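Local atomic coordinates of pentalenene synthase (Streptomyces chartreusis NRRL 3882, PDB entry 6Q4S), a protein that probably converts (2E,6E)-farnesyl diphosphate into the bicyclic sesquiterpenol 7-epi-alpha-eudesmol through a magnesium-dependent 1,10-cyclisation. Residues A[5-10]-A[220-225]; A[21-26]-A[49-54]; A[73-78]-A[121-126]; A[184-189]-A[302-307]; A[243-246]-A[251-254]. All coordinates share one frame; numbering follows the deposited sequence.

Interaction 1: residues A[5-10]-A[220-225]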
# COMPACT_ATOMS: atom_id res chain seq x y z
N VAL A 5 10.21 30.30 -19.64
CA VAL A 5 10.89 30.05 -18.37
C VAL A 5 11.94 28.91 -18.54
O VAL A 5 11.66 27.81 -19.07
CB VAL A 5 9.87 29.77 -17.21
CG1 VAL A 5 10.57 29.51 -15.91
CG2 VAL A 5 8.95 30.97 -16.97
N ARG A 6 13.17 29.25 -18.17
CA ARG A 6 14.31 28.34 -18.10
C ARG A 6 14.68 28.30 -16.63
O ARG A 6 14.40 29.23 -15.88
CB ARG A 6 15.50 28.86 -18.98
CG ARG A 6 15.62 28.23 -20.38
CD ARG A 6 14.29 27.70 -20.96
NE ARG A 6 14.30 27.41 -22.40
CZ ARG A 6 13.21 27.04 -23.11
NH1 ARG A 6 12.02 26.87 -22.54
NH2 ARG A 6 13.32 26.82 -24.42
N PHE A 7 15.28 27.20 -16.21
CA PHE A 7 15.76 27.14 -14.82
C PHE A 7 17.21 26.77 -14.96
O PHE A 7 17.57 26.00 -15.87
CB PHE A 7 15.02 26.04 -13.99
CG PHE A 7 13.56 26.30 -13.77
CD1 PHE A 7 12.63 25.97 -14.73
CD2 PHE A 7 13.11 26.89 -12.60
CE1 PHE A 7 11.28 26.19 -14.54
CE2 PHE A 7 11.74 27.11 -12.40
CZ PHE A 7 10.85 26.76 -13.37
N ASP A 8 18.05 27.31 -14.10
CA ASP A 8 19.40 26.81 -14.05
C ASP A 8 19.57 26.03 -12.75
O ASP A 8 19.67 26.60 -11.66
CB ASP A 8 20.46 27.90 -14.25
CG ASP A 8 21.81 27.29 -14.62
OD1 ASP A 8 21.93 26.67 -15.74
OD2 ASP A 8 22.71 27.38 -13.77
N LEU A 9 19.57 24.70 -12.91
CA LEU A 9 19.59 23.78 -11.79
C LEU A 9 21.02 23.49 -11.41
O LEU A 9 21.84 23.42 -12.29
CB LEU A 9 18.87 22.48 -12.24
CG LEU A 9 17.41 22.68 -12.70
CD1 LEU A 9 16.72 21.38 -13.12
CD2 LEU A 9 16.64 23.34 -11.55
N PRO A 10 21.35 23.33 -10.11
CA PRO A 10 22.70 22.96 -9.70
C PRO A 10 22.94 21.44 -9.65
O PRO A 10 23.39 20.93 -8.63
CB PRO A 10 22.78 23.53 -8.27
CG PRO A 10 21.40 23.30 -7.76
CD PRO A 10 20.50 23.62 -8.93
N GLY A 220 6.25 19.02 -10.26
CA GLY A 220 4.85 19.27 -10.72
C GLY A 220 4.69 20.72 -11.21
O GLY A 220 4.03 20.98 -12.21
N PHE A 221 5.33 21.63 -10.49
CA PHE A 221 5.25 23.08 -10.86
C PHE A 221 6.03 23.37 -12.17
O PHE A 221 5.55 24.12 -13.01
CB PHE A 221 5.79 23.93 -9.75
CG PHE A 221 4.95 23.94 -8.47
CD1 PHE A 221 3.65 23.44 -8.39
CD2 PHE A 221 5.52 24.44 -7.32
CE1 PHE A 221 2.95 23.44 -7.16
CE2 PHE A 221 4.83 24.44 -6.10
CZ PHE A 221 3.56 23.96 -6.03
N MET A 222 7.21 22.74 -12.37
CA MET A 222 7.92 22.88 -13.67
C MET A 222 7.12 22.32 -14.80
O MET A 222 7.00 22.93 -15.87
CB MET A 222 9.31 22.18 -13.62
CG MET A 222 10.27 22.85 -12.65
SD MET A 222 12.05 22.34 -12.59
CE MET A 222 12.20 22.17 -14.31
N ASN A 223 6.53 21.16 -14.58
CA ASN A 223 5.68 20.63 -15.58
C ASN A 223 4.45 21.50 -15.87
O ASN A 223 4.08 21.57 -17.04
CB ASN A 223 5.22 19.21 -15.28
CG ASN A 223 6.37 18.18 -15.33
OD1 ASN A 223 7.51 18.51 -15.66
ND2 ASN A 223 6.07 16.96 -14.98
N ASP A 224 3.82 22.14 -14.87
CA ASP A 224 2.73 23.08 -15.19
C ASP A 224 3.23 24.31 -16.01
O ASP A 224 2.58 24.68 -16.93
CB ASP A 224 2.09 23.60 -13.92
CG ASP A 224 1.25 22.53 -13.18
OD1 ASP A 224 1.20 21.32 -13.59
OD2 ASP A 224 0.57 22.96 -12.20
N ILE A 225 4.36 24.88 -15.63
CA ILE A 225 4.95 26.00 -16.37
C ILE A 225 5.20 25.60 -17.81
O ILE A 225 4.91 26.37 -18.72
CB ILE A 225 6.22 26.51 -15.72
CG1 ILE A 225 5.88 27.11 -14.35
CG2 ILE A 225 6.92 27.55 -16.61
CD1 ILE A 225 7.07 27.28 -13.46
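Phe7 and Met222 both set their CG beside the backbone N and opposite the carbonyl carbon (chi1 -66° in each), which sends the aromatic ring inward from the loop 5-10 and the thioether outward from the helix. The methionine then bends at its last torsion (chi3 40°) and folds over one face of the ring, the two side chains running antiparallel past one another. Its SD stands 4.3 Å from the centroid of the Phe7 ring, almost on the ring normal, a Met-aromatic contact, while Met222 CG makes a CH-pi approach over the same ring nearer its rim. The methyl CE closes on Phe7 CD1 at 3.8 Å. Ile225, one helical turn on, meets the ring differently: its CD1 lies in the ring plane at the edge, 3.8 Å from Phe7 CZ. The other branch, Ile225 CG2, packs at 3.7 Å against Val5 CB, the two side chains crossing at about a right angle. With an alanine in place of Phe7, the Met222 thioether would probably lose its aromatic partner and a gap would open beside Ile225 CD1. The N-terminal loop is also tied down through its backbone, Val5 N to Glu229 and Phe7 N to Tyr309. Helix 206-228 also carries Asn223, a probable magnesium ligand. Dispersion and sulfur-aromatic attraction, without polar bonds between the segments, thus join the N-terminal loop to this helix.

Interaction 2: residues A[21-26]-A[49-54]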
# COMPACT_ATOMS: atom_id res chain seq x y z
N TYR A 21 19.28 1.07 -27.57
CA TYR A 21 19.09 -0.40 -27.43
C TYR A 21 17.65 -0.69 -26.85
O TYR A 21 16.85 -1.46 -27.40
CB TYR A 21 20.17 -0.95 -26.46
CG TYR A 21 19.91 -2.35 -26.02
CD1 TYR A 21 20.26 -3.43 -26.82
CD2 TYR A 21 19.22 -2.61 -24.82
CE1 TYR A 21 20.01 -4.74 -26.41
CE2 TYR A 21 18.94 -3.91 -24.42
CZ TYR A 21 19.33 -4.97 -25.24
OH TYR A 21 19.05 -6.25 -24.83
N ALA A 22 17.35 -0.01 -25.76
CA ALA A 22 16.06 -0.22 -25.02
C ALA A 22 14.85 0.36 -25.68
O ALA A 22 13.77 -0.28 -25.74
CB ALA A 22 16.22 0.25 -23.62
N ARG A 23 15.00 1.55 -26.28
CA ARG A 23 13.92 2.15 -27.10
C ARG A 23 13.41 1.16 -28.12
O ARG A 23 12.22 1.00 -28.30
CB ARG A 23 14.40 3.44 -27.85
CG ARG A 23 13.31 4.25 -28.51
CD ARG A 23 13.76 5.04 -29.74
NE ARG A 23 14.82 5.96 -29.41
CZ ARG A 23 14.62 7.14 -28.83
NH1 ARG A 23 13.40 7.52 -28.46
NH2 ARG A 23 15.64 7.93 -28.56
N ALA A 24 14.32 0.53 -28.84
CA ALA A 24 13.92 -0.38 -29.88
C ALA A 24 13.09 -1.56 -29.35
O ALA A 24 12.07 -1.89 -29.89
CB ALA A 24 15.17 -0.90 -30.65
N ARG A 25 13.53 -2.18 -28.28
CA ARG A 25 12.73 -3.26 -27.66
C ARG A 25 11.38 -2.76 -27.10
O ARG A 25 10.34 -3.46 -27.16
CB ARG A 25 13.55 -3.90 -26.55
CG ARG A 25 14.75 -4.66 -27.10
CD ARG A 25 15.55 -5.30 -25.99
NE ARG A 25 16.05 -6.62 -26.37
CZ ARG A 25 17.06 -6.85 -27.21
NH1 ARG A 25 17.72 -5.85 -27.81
NH2 ARG A 25 17.42 -8.11 -27.48
N HIS A 26 11.45 -1.58 -26.50
CA HIS A 26 10.28 -0.93 -25.85
C HIS A 26 9.23 -0.64 -26.88
O HIS A 26 8.05 -0.94 -26.69
CB HIS A 26 10.65 0.38 -25.09
CG HIS A 26 9.46 1.20 -24.74
ND1 HIS A 26 8.51 0.73 -23.86
CD2 HIS A 26 8.99 2.37 -25.22
CE1 HIS A 26 7.52 1.58 -23.80
NE2 HIS A 26 7.79 2.59 -24.61
N ASP A 49 8.46 10.98 -26.86
CA ASP A 49 9.83 10.52 -26.49
C ASP A 49 10.02 10.12 -25.02
O ASP A 49 10.96 10.53 -24.33
CB ASP A 49 10.92 11.51 -26.97
CG ASP A 49 12.31 10.80 -27.15
OD1 ASP A 49 12.37 9.50 -27.08
OD2 ASP A 49 13.33 11.53 -27.36
N LEU A 50 9.11 9.27 -24.52
CA LEU A 50 9.27 8.70 -23.17
C LEU A 50 10.57 7.91 -22.94
O LEU A 50 11.15 8.01 -21.90
CB LEU A 50 8.11 7.79 -22.82
CG LEU A 50 6.78 8.49 -22.74
CD1 LEU A 50 5.84 7.54 -22.00
CD2 LEU A 50 6.83 9.82 -22.01
N PRO A 51 11.06 7.18 -23.96
CA PRO A 51 12.38 6.53 -23.76
C PRO A 51 13.47 7.48 -23.28
O PRO A 51 14.22 7.19 -22.38
CB PRO A 51 12.67 5.96 -25.14
CG PRO A 51 11.31 5.62 -25.61
CD PRO A 51 10.44 6.77 -25.21
N GLN A 52 13.48 8.68 -23.83
CA GLN A 52 14.47 9.63 -23.41
C GLN A 52 14.30 10.02 -21.98
O GLN A 52 15.27 10.12 -21.23
CB GLN A 52 14.44 10.84 -24.38
CG GLN A 52 15.49 11.87 -24.06
CD GLN A 52 15.13 13.24 -24.63
OE1 GLN A 52 14.45 13.37 -25.65
NE2 GLN A 52 15.55 14.26 -23.94
N ALA A 53 13.06 10.24 -21.53
CA ALA A 53 12.86 10.55 -20.13
C ALA A 53 13.39 9.42 -19.25
O ALA A 53 14.09 9.67 -18.22
CB ALA A 53 11.36 10.78 -19.88
N ALA A 54 13.07 8.17 -19.63
CA ALA A 54 13.56 7.04 -18.80
C ALA A 54 15.09 6.98 -18.70
O ALA A 54 15.69 6.72 -17.64
CB ALA A 54 13.00 5.75 -19.32
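The Arg23 guanidinium receives Asp49 at its edge: OD1 lies only 5° out of the guanidinium plane, and the two flat groups are turned 29° against each other. Arg23 NH1 donates to Asp49 OD1 at 2.6 Å, a short salt bridge that reaches the oxygen on its syn side but 30° out of the carboxylate plane. Pro51 CB approaches the guanidinium obliquely, 3.7 Å from Arg23 NH1, and the His26 ring is also met obliquely, its CD2 lying 4.0 Å from Pro51 CG. A bend at chi3 turns the arginine head toward the aspartate after the aliphatic stem has passed the proline, where Arg23 CG sits 3.8 Å from Pro51 CG. Asp49 occupies the N-cap position of helix 50-57, with Pro51 in its first turn; helix 19-32 packs against this helix start in the all-helical terpene synthase fold. The carboxylate there probably also suits the helix dipole. Glu20 takes Arg23 NE in a second salt bridge, giving the guanidinium two acidic partners. Both imidazole nitrogens of His26 are engaged, NE2 with Tyr45 and ND1 with Asn71, which fixes the ring's rotation while its CD2 reaches the proline.

Interaction 3: residues A[73-78]-A[121-126]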
# COMPACT_ATOMS: atom_id res chain seq x y z
N PHE A 73 7.13 3.25 -17.67
CA PHE A 73 6.90 4.61 -18.09
C PHE A 73 5.72 4.73 -19.05
O PHE A 73 4.92 5.63 -18.91
CB PHE A 73 8.12 5.19 -18.81
CG PHE A 73 8.77 6.31 -18.12
CD1 PHE A 73 8.44 7.60 -18.44
CD2 PHE A 73 9.82 6.10 -17.23
CE1 PHE A 73 9.08 8.67 -17.84
CE2 PHE A 73 10.51 7.17 -16.66
CZ PHE A 73 10.12 8.44 -16.94
N SER A 74 5.64 3.88 -20.06
CA SER A 74 4.61 3.99 -21.01
C SER A 74 3.20 3.77 -20.41
O SER A 74 2.24 4.31 -20.97
CB SER A 74 4.80 3.05 -22.23
OG SER A 74 4.60 1.69 -21.91
N LEU A 75 3.09 2.95 -19.34
CA LEU A 75 1.80 2.51 -18.78
C LEU A 75 1.04 3.69 -18.27
O LEU A 75 -0.10 3.89 -18.64
CB LEU A 75 1.93 1.47 -17.64
CG LEU A 75 2.47 0.18 -18.20
CD1 LEU A 75 2.67 -0.89 -17.15
CD2 LEU A 75 1.60 -0.31 -19.32
N ALA A 76 1.70 4.48 -17.46
CA ALA A 76 1.09 5.65 -16.91
C ALA A 76 0.64 6.64 -17.98
O ALA A 76 -0.43 7.19 -17.89
CB ALA A 76 2.06 6.31 -15.98
N PHE A 77 1.49 6.94 -18.95
CA PHE A 77 1.18 7.92 -19.97
C PHE A 77 0.16 7.44 -20.99
O PHE A 77 -0.57 8.24 -21.56
CB PHE A 77 2.44 8.35 -20.71
CG PHE A 77 3.33 9.28 -19.93
CD1 PHE A 77 4.20 8.78 -18.92
CD2 PHE A 77 3.33 10.65 -20.20
CE1 PHE A 77 5.02 9.64 -18.20
CE2 PHE A 77 4.16 11.52 -19.47
CZ PHE A 77 5.02 11.02 -18.48
N LEU A 78 0.12 6.15 -21.24
CA LEU A 78 -0.88 5.61 -22.14
C LEU A 78 -2.20 5.42 -21.44
O LEU A 78 -3.22 5.30 -22.09
CB LEU A 78 -0.44 4.31 -22.74
CG LEU A 78 0.54 4.54 -23.91
CD1 LEU A 78 1.22 3.27 -24.34
CD2 LEU A 78 -0.16 5.25 -25.08
N LEU A 121 -2.87 -6.27 -17.91
CA LEU A 121 -1.96 -7.38 -18.25
C LEU A 121 -0.53 -6.93 -18.39
O LEU A 121 0.36 -7.62 -17.92
CB LEU A 121 -2.44 -8.07 -19.54
CG LEU A 121 -3.82 -8.75 -19.38
CD1 LEU A 121 -4.47 -8.91 -20.76
CD2 LEU A 121 -3.75 -10.08 -18.64
N ALA A 122 -0.32 -5.78 -19.02
CA ALA A 122 1.00 -5.20 -19.16
C ALA A 122 1.58 -4.91 -17.81
O ALA A 122 2.73 -5.26 -17.54
CB ALA A 122 0.97 -3.95 -20.00
N TRP A 123 0.79 -4.28 -16.95
CA TRP A 123 1.28 -4.01 -15.60
C TRP A 123 1.52 -5.26 -14.79
O TRP A 123 2.52 -5.33 -14.09
CB TRP A 123 0.35 -3.01 -14.88
CG TRP A 123 0.72 -2.64 -13.49
CD1 TRP A 123 -0.15 -2.68 -12.42
CD2 TRP A 123 1.98 -2.16 -12.95
NE1 TRP A 123 0.48 -2.23 -11.29
CE2 TRP A 123 1.78 -1.92 -11.58
CE3 TRP A 123 3.24 -1.91 -13.49
CZ2 TRP A 123 2.81 -1.46 -10.72
CZ3 TRP A 123 4.26 -1.44 -12.64
CH2 TRP A 123 4.04 -1.25 -11.26
N ALA A 124 0.66 -6.26 -14.85
CA ALA A 124 1.00 -7.47 -14.11
C ALA A 124 2.38 -8.02 -14.50
O ALA A 124 3.15 -8.53 -13.63
CB ALA A 124 -0.05 -8.54 -14.25
N GLU A 125 2.72 -7.89 -15.79
CA GLU A 125 4.04 -8.32 -16.28
C GLU A 125 5.16 -7.48 -15.73
O GLU A 125 6.07 -8.03 -15.17
CB GLU A 125 4.12 -8.35 -17.83
CG GLU A 125 5.51 -8.80 -18.32
CD GLU A 125 5.75 -8.52 -19.80
OE1 GLU A 125 5.10 -9.25 -20.59
OE2 GLU A 125 6.55 -7.60 -20.14
N VAL A 126 5.02 -6.15 -15.83
CA VAL A 126 6.05 -5.22 -15.45
C VAL A 126 6.36 -5.30 -14.00
O VAL A 126 7.53 -5.23 -13.62
CB VAL A 126 5.75 -3.78 -15.93
CG1 VAL A 126 6.58 -2.69 -15.27
CG2 VAL A 126 5.85 -3.71 -17.44
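Ala122 is the first residue of 121-126 to meet the facing helix, and it does so with its methyl: CB lies 3.8 Å from Leu75 CD2. Trp123 follows, and Leu75 turns its other branch to it. Leu75 CD1 settles 3.8 Å from Trp123 CE3 and equally close to the backbone at Trp123 CA, so this methyl fills the angle between the indole and the main chain that carries it. The tryptophan holds CG opposite the backbone N (chi1 180°), which brings CE3 of its six-membered ring up to Leu75 CD1, and the two side chains cross at about a right angle. The indole nitrogen is satisfied elsewhere, by the carbonyl of Leu101, which would hold the ring against turning. One turn on from Ala122, Val126 CG2 closes the series more loosely, 4.3 Å from Leu75 CD1. A single leucine thus spreads its forked end over three residues of the partner helix, one methyl on the alanine and the other between tryptophan and valine. All four residues are buried and the contact is wholly apolar. The segment axes run nearly antiparallel, at 153° to each other, and approach to 10.5 Å, a distance the leucine spans. Around this pair, Trp29 of helix 19-32 touches Ala122 and Val126, Trp72 and Trp146 meet the Trp123 ring, and Leu35 touches Leu75, so the buried contact is flanked by helices 19-32 and 136-161 and the loop at Leu35.

Interaction 4: residues A[184-189]-A[302-307]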
# COMPACT_ATOMS: atom_id res chain seq x y z
N HIS A 184 6.82 10.30 -5.91
CA HIS A 184 7.28 9.46 -4.83
C HIS A 184 7.64 8.04 -5.34
O HIS A 184 8.70 7.50 -4.99
CB HIS A 184 6.23 9.39 -3.70
CG HIS A 184 6.13 10.68 -2.93
ND1 HIS A 184 5.49 11.80 -3.41
CD2 HIS A 184 6.63 11.02 -1.72
CE1 HIS A 184 5.61 12.78 -2.52
NE2 HIS A 184 6.28 12.32 -1.48
N HIS A 185 6.73 7.43 -6.10
CA HIS A 185 6.97 6.05 -6.61
C HIS A 185 8.09 6.09 -7.67
O HIS A 185 8.86 5.08 -7.84
CB HIS A 185 5.71 5.37 -7.17
CG HIS A 185 5.11 6.05 -8.36
ND1 HIS A 185 5.62 5.92 -9.64
CD2 HIS A 185 3.98 6.78 -8.48
CE1 HIS A 185 4.87 6.60 -10.48
NE2 HIS A 185 3.85 7.10 -9.80
N SER A 186 8.16 7.23 -8.38
CA SER A 186 9.24 7.42 -9.40
C SER A 186 10.62 7.37 -8.77
O SER A 186 11.54 6.73 -9.35
CB SER A 186 9.00 8.66 -10.25
OG SER A 186 7.70 8.62 -10.81
N ILE A 187 10.77 8.02 -7.61
CA ILE A 187 12.00 8.01 -6.83
C ILE A 187 12.26 6.63 -6.25
O ILE A 187 13.39 6.10 -6.36
CB ILE A 187 11.98 9.05 -5.71
CG1 ILE A 187 12.08 10.46 -6.31
CG2 ILE A 187 13.17 8.85 -4.74
CD1 ILE A 187 11.48 11.54 -5.41
N ASP A 188 11.21 6.00 -5.74
CA ASP A 188 11.33 4.64 -5.20
C ASP A 188 11.96 3.70 -6.25
O ASP A 188 12.78 2.88 -5.92
CB ASP A 188 9.98 4.06 -4.80
CG ASP A 188 9.32 4.77 -3.62
OD1 ASP A 188 10.00 5.39 -2.78
OD2 ASP A 188 8.10 4.66 -3.51
N ALA A 189 11.59 3.84 -7.52
CA ALA A 189 12.07 2.91 -8.48
C ALA A 189 13.58 3.11 -8.75
O ALA A 189 14.17 2.27 -9.43
CB ALA A 189 11.33 3.05 -9.78
N GLN A 302 17.82 13.63 -7.50
CA GLN A 302 18.44 14.55 -8.47
C GLN A 302 18.24 14.12 -9.89
O GLN A 302 17.97 14.93 -10.81
CB GLN A 302 19.93 14.66 -8.20
CG GLN A 302 20.32 15.09 -6.80
CD GLN A 302 21.86 15.07 -6.56
OE1 GLN A 302 22.63 14.49 -7.32
NE2 GLN A 302 22.28 15.73 -5.51
N HIS A 303 18.33 12.82 -10.13
CA HIS A 303 18.09 12.34 -11.47
C HIS A 303 16.71 12.70 -11.93
O HIS A 303 16.50 12.94 -13.14
CB HIS A 303 18.34 10.80 -11.61
CG HIS A 303 19.72 10.36 -11.20
ND1 HIS A 303 19.99 9.13 -10.64
CD2 HIS A 303 20.92 11.00 -11.28
CE1 HIS A 303 21.27 9.05 -10.35
NE2 HIS A 303 21.85 10.18 -10.71
N TRP A 304 15.73 12.67 -11.00
CA TRP A 304 14.38 12.97 -11.40
C TRP A 304 14.20 14.49 -11.68
O TRP A 304 13.61 14.87 -12.69
CB TRP A 304 13.36 12.43 -10.38
CG TRP A 304 12.77 11.27 -10.96
CD1 TRP A 304 13.12 9.91 -10.73
CD2 TRP A 304 11.81 11.26 -11.99
NE1 TRP A 304 12.39 9.11 -11.55
CE2 TRP A 304 11.57 9.88 -12.34
CE3 TRP A 304 11.10 12.27 -12.66
CZ2 TRP A 304 10.68 9.50 -13.32
CZ3 TRP A 304 10.18 11.89 -13.67
CH2 TRP A 304 9.97 10.49 -13.96
N ILE A 305 14.61 15.31 -10.74
CA ILE A 305 14.45 16.77 -10.91
C ILE A 305 15.19 17.23 -12.17
O ILE A 305 14.57 17.84 -13.07
CB ILE A 305 14.97 17.56 -9.69
CG1 ILE A 305 14.20 17.21 -8.45
CG2 ILE A 305 14.87 19.07 -10.01
CD1 ILE A 305 14.84 17.72 -7.15
N ASN A 306 16.46 16.81 -12.33
CA ASN A 306 17.26 17.28 -13.48
C ASN A 306 16.88 16.67 -14.79
O ASN A 306 16.72 17.39 -15.83
CB ASN A 306 18.71 17.10 -13.22
CG ASN A 306 19.56 18.08 -14.06
OD1 ASN A 306 19.36 19.30 -14.02
ND2 ASN A 306 20.51 17.53 -14.81
N GLY A 307 16.61 15.37 -14.74
CA GLY A 307 16.30 14.64 -15.94
C GLY A 307 14.96 15.00 -16.50
O GLY A 307 14.75 15.05 -17.73
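Ser186 and Trp304 face each other from two helical segments, 184-189 and 302-307, whose backbones come nearest at Ile187 and Trp304, with CA atoms 7.2 Å apart. Each segment keeps its i to i+4 helical bonds, Asp188 N to His184 O in the first and Asn306 N to Gln302 O in the second, and the Trp304 side chain meets both the side chain and the backbone of 184-189. The serine methylene makes the closest side-chain approach. Ser186 CB sits over one face of the indole, 3.4 Å above the plane and offset toward the rim, with Trp304 CE2 at 3.5 Å and CZ2 scarcely farther. Trp304 has an unusual first torsion (chi1 -104°), away from the staggered positions, and this lays the broad ring across the serine. From the backbone of the facing helix, Ser186 O lies 3.4 Å from Trp304 NE1, and Ile187 N is 4.3 Å from Trp304 CD1. The polar groups of the serine are satisfied outside the pair, OG by Gly182 O and the carbonyl by the hydroxyl of Tyr58, whose ring also meets the indole. Trp304 is about 7 Å from Asn223, a probable magnesium ligand, measured between side chains. A buried aromatic close to the probable metal site, reaching from helix 288-313 onto helix 183-194, is consistent with the helical bundle of class I terpene synthases, whose hydrophobic cavity lies beneath the metal cluster.

Interaction 5: residues A[243-246]-A[251-254]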
# COMPACT_ATOMS: atom_id res chain seq x y z
N VAL A 243 -4.14 29.07 -11.91
CA VAL A 243 -4.64 29.11 -10.56
C VAL A 243 -4.17 30.37 -9.89
O VAL A 243 -4.92 31.01 -9.09
CB VAL A 243 -4.16 27.84 -9.81
CG1 VAL A 243 -4.37 27.95 -8.31
CG2 VAL A 243 -4.92 26.63 -10.36
N LEU A 244 -2.89 30.69 -10.12
CA LEU A 244 -2.31 31.89 -9.50
C LEU A 244 -3.02 33.18 -10.00
O LEU A 244 -3.16 34.15 -9.23
CB LEU A 244 -0.83 32.01 -9.74
CG LEU A 244 0.09 31.16 -8.89
CD1 LEU A 244 1.46 31.02 -9.55
CD2 LEU A 244 0.28 31.74 -7.52
N ARG A 245 -3.37 33.17 -11.28
CA ARG A 245 -3.97 34.30 -11.90
C ARG A 245 -5.38 34.50 -11.32
O ARG A 245 -5.74 35.61 -11.01
CB ARG A 245 -4.06 34.13 -13.41
CG ARG A 245 -4.91 35.22 -14.07
CD ARG A 245 -4.58 35.29 -15.53
NE ARG A 245 -5.46 36.15 -16.31
CZ ARG A 245 -6.70 35.84 -16.71
NH1 ARG A 245 -7.29 34.68 -16.36
NH2 ARG A 245 -7.36 36.70 -17.45
N ARG A 246 -6.17 33.42 -11.23
CA ARG A 246 -7.50 33.45 -10.55
C ARG A 246 -7.35 33.94 -9.16
O ARG A 246 -7.96 34.91 -8.81
CB ARG A 246 -8.17 32.09 -10.52
CG ARG A 246 -8.95 31.77 -11.78
CD ARG A 246 -9.91 30.60 -11.59
NE ARG A 246 -9.37 29.53 -10.73
CZ ARG A 246 -8.64 28.46 -11.11
NH1 ARG A 246 -8.29 28.24 -12.41
NH2 ARG A 246 -8.25 27.59 -10.18
N SER A 251 -1.75 39.71 -14.01
CA SER A 251 -1.62 39.48 -15.46
C SER A 251 -1.14 38.04 -15.72
O SER A 251 -0.56 37.48 -14.84
CB SER A 251 -0.60 40.44 -16.05
OG SER A 251 0.60 40.57 -15.26
N TRP A 252 -1.35 37.49 -16.90
CA TRP A 252 -0.77 36.23 -17.27
C TRP A 252 0.73 36.18 -17.01
O TRP A 252 1.22 35.21 -16.46
CB TRP A 252 -1.05 35.88 -18.73
CG TRP A 252 -2.38 35.32 -18.98
CD1 TRP A 252 -3.32 35.82 -19.80
CD2 TRP A 252 -2.95 34.12 -18.38
NE1 TRP A 252 -4.44 35.01 -19.79
CE2 TRP A 252 -4.24 33.96 -18.93
CE3 TRP A 252 -2.49 33.18 -17.45
CZ2 TRP A 252 -5.09 32.88 -18.58
CZ3 TRP A 252 -3.34 32.09 -17.10
CH2 TRP A 252 -4.63 31.96 -17.66
N GLN A 253 1.44 37.27 -17.32
CA GLN A 253 2.87 37.36 -17.04
C GLN A 253 3.22 37.47 -15.56
O GLN A 253 4.22 36.91 -15.15
CB GLN A 253 3.52 38.55 -17.82
CG GLN A 253 5.05 38.65 -17.76
CD GLN A 253 5.75 37.35 -18.18
OE1 GLN A 253 5.46 36.78 -19.25
NE2 GLN A 253 6.64 36.84 -17.30
N GLN A 254 2.48 38.22 -14.74
CA GLN A 254 2.76 38.23 -13.31
C GLN A 254 2.52 36.83 -12.65
O GLN A 254 3.13 36.54 -11.64
CB GLN A 254 1.93 39.25 -12.56
CG GLN A 254 2.29 40.71 -12.82
CD GLN A 254 1.20 41.64 -12.29
OE1 GLN A 254 0.04 41.57 -12.70
NE2 GLN A 254 1.56 42.47 -11.33
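Arg245 stretches out from helix 240-248 to lie across Trp252, at the start of helix 252-284. Earlier in its segment, Val243 points elsewhere and packs on Leu170 and Tyr173 of helix 170-180, while Leu244 reaches Ala259 and Met262 farther along the partner helix. Arg245 itself holds CG opposite the backbone N (chi1 170°); the straight stem brings CD over the ring, and a turn at chi4 (-77°) lays the guanidinium flat. Arg245 CD sits over the centre of the six-membered ring, 3.5 Å from its centroid, in a CH-pi contact. Beyond it the guanidinium stacks on the same ring system, the planes only 8° apart and the centres 4.2 Å apart. Arg245 NE is 3.6 Å from Trp252 CE2, and NH1 is equally close to Trp252 CZ2. Arg245 CZ lies off-centre from the five-membered ring, near the CE2-CZ2 side of the indole, in a cation-pi contact. Arg246 turns to Gly237 O instead. The tryptophan's backbone is set by a capping box that spans it: Gln254 N donates to Ser251 OG at 3.1 Å, and Ser251 N returns a bond to Gln254 OE1 at 2.9 Å, on a lone pair. Replacing Arg245 by an alanine is likely to strip this indole face of its cation and leave the ring freer to turn. At the protein surface the stack pairs a charge with an aromatic face without burying the cation, which can probably keep much of its hydration, and it joins helix 240-248 to the start of helix 252-284 across the short turn.

In the fold
Along the chain, interaction 2 closes before interaction 3 opens, both nested inside the loop closed by 5-10 and 220-225; interaction 4 crosses that loop, and interaction 5 is nested within interaction 4. Interactions 2 and 3, with centres 14 Å apart, touch through His26 and Ser74, and Phe73 connects interaction 3 to Trp304 of interaction 4. Leu9 in turn packs on Asn306, linking interactions 1 and 4, whose centres are 15 Å apart. These four form a continuous series, helix to helix except where the N-terminal loop joins, and so connect the N-terminal part to helices around the probable magnesium site. Interaction 5 stands apart on the surface, its centre 17 Å from that of interaction 1.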